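Local coordinates for protein putative D-arabinose 5-phosphate isomerase (Klebsiella pneumoniae subsp. pneumoniae, PDB 3K2V) that probably isomerises D-arabinose 5-phosphate, and whose CBS-domain pair, the part crystallised, binds a CMP-linked octulosonic acid, at residues H125-V129 with V140-H144. Numbering follows the deposited sequence.
With CMK (cytidine 5'-monophosphate 3-deoxy-beta-D-gulo-oct-2-ulo-pyranosonic acid), chain C.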
ATOM      1  N   HIS A 125       1.831   4.862  -9.740  1.00 25.29           N
ATOM      2  CA  HIS A 125       0.971   4.053  -8.856  1.00 24.50           C
ATOM      3  C   HIS A 125       1.732   3.303  -7.771  1.00 22.33           C
ATOM      4  O   HIS A 125       1.545   2.106  -7.562  1.00 21.58           O
ATOM      5  CB  HIS A 125       0.074   3.118  -9.673  1.00 25.96           C
ATOM      6  CG  HIS A 125      -0.730   3.849 -10.698  1.00 31.06           C
ATOM      7  ND1 HIS A 125      -2.053   4.196 -10.503  1.00 36.57           N
ATOM      8  CD2 HIS A 125      -0.371   4.373 -11.895  1.00 34.30           C
ATOM      9  CE1 HIS A 125      -2.484   4.867 -11.558  1.00 38.58           C
ATOM     10  NE2 HIS A 125      -1.479   4.997 -12.412  1.00 38.09           N
ATOM     11  N   ILE A 126       2.558   4.050  -7.054  1.00 20.11           N
ATOM     12  CA  ILE A 126       3.306   3.541  -5.908  1.00 19.26           C
ATOM     13  C   ILE A 126       3.016   4.461  -4.732  1.00 18.95           C
ATOM     14  O   ILE A 126       2.565   5.577  -4.936  1.00 19.01           O
ATOM     15  CB  ILE A 126       4.821   3.492  -6.216  1.00 19.31           C
ATOM     16  CG1 ILE A 126       5.369   4.891  -6.570  1.00 19.79           C
ATOM     17  CG2 ILE A 126       5.083   2.487  -7.357  1.00 17.90           C
ATOM     18  CD1 ILE A 126       6.940   4.962  -6.847  1.00 20.56           C
ATOM     19  N   THR A 127       3.235   3.991  -3.513  1.00 18.88           N
ATOM     20  CA  THR A 127       2.987   4.821  -2.348  1.00 20.07           C
ATOM     21  C   THR A 127       4.253   5.160  -1.532  1.00 20.43           C
ATOM     22  O   THR A 127       4.166   5.782  -0.484  1.00 20.93           O
ATOM     23  CB  THR A 127       1.949   4.206  -1.457  1.00 20.27           C
ATOM     24  OG1 THR A 127       2.360   2.883  -1.111  1.00 20.92           O
ATOM     25  CG2 THR A 127       0.564   4.154  -2.205  1.00 20.69           C
ATOM     26  N   CYS A 128       5.419   4.767  -2.015  0.70 20.21           N
ATOM     27  CA  CYS A 128       6.673   5.037  -1.279  0.70 21.46           C
ATOM     28  C   CYS A 128       7.825   5.087  -2.282  0.70 21.36           C
ATOM     29  O   CYS A 128       7.936   4.183  -3.119  0.70 21.68           O
ATOM     30  CB  CYS A 128       6.897   3.954  -0.186  0.70 21.66           C
ATOM     31  SG  CYS A 128       8.128   4.362   1.129  0.70 26.55           S
ATOM     32  N   VAL A 129       8.678   6.129  -2.205  1.00 20.70           N
ATOM     33  CA  VAL A 129       9.738   6.370  -3.178  1.00 20.54           C
ATOM     34  C   VAL A 129      11.096   6.443  -2.455  1.00 20.32           C
ATOM     35  O   VAL A 129      11.193   6.935  -1.317  1.00 18.00           O
ATOM     36  CB  VAL A 129       9.430   7.643  -4.023  1.00 21.14           C
ATOM     37  CG1 VAL A 129       9.387   8.880  -3.139  1.00 23.56           C
ATOM     38  CG2 VAL A 129      10.442   7.864  -5.146  1.00 22.91           C
ATOM     39  N   VAL A 140      13.782   7.409   2.521  1.00 16.55           N
ATOM     40  CA  VAL A 140      12.552   6.949   1.887  0.80 17.21           C
ATOM     41  C   VAL A 140      11.443   7.900   2.292  1.00 17.28           C
ATOM     42  O   VAL A 140      11.416   8.383   3.428  1.00 17.28           O
ATOM     43  CB  VAL A 140      12.205   5.512   2.311  0.80 18.22           C
ATOM     44  CG1 VAL A 140      10.916   5.055   1.681  0.80 19.42           C
ATOM     45  CG2 VAL A 140      13.328   4.543   1.935  0.80 18.82           C
ATOM     46  N   VAL A 141      10.558   8.189   1.347  0.60 17.75           N
ATOM     47  CA  VAL A 141       9.384   9.010   1.598  0.60 17.62           C
ATOM     48  C   VAL A 141       8.150   8.210   1.230  0.60 17.55           C
ATOM     49  O   VAL A 141       8.102   7.633   0.152  0.60 17.53           O
ATOM     50  CB  VAL A 141       9.348  10.286   0.736  0.60 18.04           C
ATOM     51  CG1 VAL A 141       8.165  11.172   1.174  0.60 18.22           C
ATOM     52  CG2 VAL A 141      10.646  11.040   0.824  0.60 17.91           C
ATOM     53  N   HIS A 142       7.154   8.216   2.114  1.00 17.93           N
ATOM     54  CA  HIS A 142       5.872   7.558   1.876  1.00 18.00           C
ATOM     55  C   HIS A 142       4.840   8.633   1.585  1.00 18.02           C
ATOM     56  O   HIS A 142       4.940   9.773   2.076  1.00 16.57           O
ATOM     57  CB  HIS A 142       5.453   6.781   3.125  1.00 18.49           C
ATOM     58  CG  HIS A 142       4.363   5.775   2.879  1.00 19.02           C
ATOM     59  ND1 HIS A 142       3.029   6.123   2.815  1.00 19.48           N
ATOM     60  CD2 HIS A 142       4.410   4.437   2.692  1.00 21.69           C
ATOM     61  CE1 HIS A 142       2.299   5.042   2.588  1.00 20.90           C
ATOM     62  NE2 HIS A 142       3.111   4.001   2.509  1.00 21.37           N
HETATM   63  N   MSE A 143       3.835   8.268   0.795  1.00 18.86           N
HETATM   64  CA  MSE A 143       2.721   9.179   0.527  0.70 19.83           C
HETATM   65  C   MSE A 143       2.159   9.757   1.830  1.00 19.68           C
HETATM   66  O   MSE A 143       1.849  10.949   1.865  1.00 20.03           O
HETATM   67  CB  MSE A 143       1.628   8.496  -0.317  0.70 20.47           C
HETATM   68  CG  MSE A 143       0.661   9.468  -1.027  0.60 23.12           C
HETATM   69 SE   MSE A 143      -0.402   8.533  -2.417  0.70 30.46          SE
HETATM   70  CE  MSE A 143       0.955   8.424  -3.815  0.70 29.18           C
ATOM     71  N   HIS A 144       2.070   8.956   2.895  1.00 20.43           N
ATOM     72  CA  HIS A 144       1.594   9.448   4.205  1.00 22.46           C
ATOM     73  C   HIS A 144       2.415  10.621   4.745  1.00 24.08           C
ATOM     74  O   HIS A 144       1.864  11.527   5.361  1.00 24.47           O
ATOM     75  CB  HIS A 144       1.612   8.342   5.270  1.00 23.16           C
ATOM     76  CG  HIS A 144       0.510   7.344   5.125  1.00 24.45           C
ATOM     77  ND1 HIS A 144      -0.800   7.706   4.917  1.00 25.82           N
ATOM     78  CD2 HIS A 144       0.522   5.994   5.178  1.00 25.84           C
ATOM     79  CE1 HIS A 144      -1.549   6.621   4.838  1.00 24.84           C
ATOM     80  NE2 HIS A 144      -0.773   5.568   4.999  1.00 25.84           N
TER
HETATM   81  N1C CMK C   1       8.354  -0.083  -6.882  0.95 27.51           N
HETATM   82  C2C CMK C   1       9.574   0.438  -7.341  0.95 31.12           C
HETATM   83  N3C CMK C   1      10.104   1.534  -6.660  0.95 27.42           N
HETATM   84  C4C CMK C   1       9.462   2.160  -5.603  0.95 30.98           C
HETATM   85  C5C CMK C   1       8.240   1.640  -5.143  0.95 30.62           C
HETATM   86  C6C CMK C   1       7.692   0.522  -5.797  0.95 29.40           C
HETATM   87  O2C CMK C   1      10.201  -0.065  -8.287  0.95 28.71           O
HETATM   88  N4C CMK C   1      10.084   3.220  -5.043  0.95 31.08           N
HETATM   89  C1' CMK C   1       7.779  -1.278  -7.599  0.95 28.92           C
HETATM   90  C2' CMK C   1       7.323  -2.379  -6.632  0.95 26.53           C
HETATM   91  O2' CMK C   1       8.445  -3.227  -6.352  0.95 25.72           O
HETATM   92  C3' CMK C   1       6.242  -3.082  -7.452  0.95 28.06           C
HETATM   93  C4' CMK C   1       5.655  -1.948  -8.316  0.95 30.75           C
HETATM   94  O4' CMK C   1       6.616  -0.809  -8.269  0.95 27.50           O
HETATM   95  O3' CMK C   1       6.837  -4.058  -8.289  0.95 28.15           O
HETATM   96  C5' CMK C   1       4.365  -1.369  -7.756  0.95 29.70           C
HETATM   97  O5' CMK C   1       4.502  -0.986  -6.361  0.95 29.15           O
HETATM   98  PA  CMK C   1       3.315  -1.497  -5.337  0.95 31.65           P
HETATM   99  O1A CMK C   1       3.391  -2.980  -5.226  0.95 32.25           O
HETATM  100  O2A CMK C   1       3.470  -0.831  -4.007  0.95 31.20           O
HETATM  101  O6  CMK C   1      -0.312  -0.430  -6.312  0.95 41.40           O
HETATM  102  C2  CMK C   1       0.592  -1.496  -5.932  0.95 41.43           C
HETATM  103  O2  CMK C   1       1.952  -0.989  -6.087  0.95 38.33           O
HETATM  104  C3  CMK C   1       0.273  -1.895  -4.480  0.95 40.63           C
HETATM  105  C4  CMK C   1      -1.235  -2.094  -4.214  0.95 41.56           C
HETATM  106  O4  CMK C   1      -1.461  -2.337  -2.794  0.95 43.36           O
HETATM  107  C5  CMK C   1      -2.059  -0.922  -4.700  0.95 42.82           C
HETATM  108  C6  CMK C   1      -1.726  -0.732  -6.175  0.95 43.59           C
HETATM  109  C7  CMK C   1      -2.447   0.457  -6.792  0.95 45.93           C
HETATM  110  C1  CMK C   1       0.532  -2.681  -6.914  0.95 43.11           C
HETATM  111  O1X CMK C   1       0.973  -2.449  -8.062  0.95 45.38           O
HETATM  112  O1Y CMK C   1       0.110  -3.787  -6.520  0.95 42.83           O
HETATM  113  O5  CMK C   1      -1.760   0.285  -3.959  0.95 42.96           O
HETATM  114  C8  CMK C   1      -2.225   0.507  -8.312  0.95 45.93           C
HETATM  115  O8  CMK C   1      -2.706   1.764  -8.782  0.95 50.18           O
HETATM  116  O7  CMK C   1      -3.834   0.340  -6.545  0.95 45.85           O
HETATM  117  O   HOH W   1       2.101   1.746   1.524  1.00 34.32           O
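V129 and V141 are joined by two backbone hydrogen bonds, V129 N to V141 O (2.9 Å) and V141 N to V129 O (3.0 Å), which identifies an antiparallel hydrogen-bonded pair; C128 and H142 form the adjoining non-hydrogen-bonded pair. A third bond, from N of the selenomethionine M143 to T127 O (2.8 Å), is nearly straight at the hydrogen (169°), but its donor is tilted 31° from the carbonyl plane. That same T127 O sits 3.3 Å above the centre of the H142 imidazole, against one face. The ring's rim is engaged in its own plane: ND1 of H142, the N-cap residue of helix 143-146, accepts from H144 N at 3.0 Å, and NE2 bonds a water that also bonds T127 OG1. Two in-plane partners thus fix the ring's rotation. These residues belong to the hairpin of strands 128-133 and 136-142 in the second CBS domain, where strand and following helix meet. Apolar contact across the strands includes V129 CG1, the branch turned to V141 at chi1 63°, 4.1 Å from V141 CB; the V129 side chain also packs on M121 of helix 114-124. One CMK molecule is met by residues 125-129: C128 O accepts from the cytosine amino group N4C (3.0 Å), I126 CG2 packs on ring atom C6C, and H125 ND1 gives a weak bond to O8 of the octulosonate part. H142 and H144 touch another CMK molecule, and M143 packs on M143 of the second subunit.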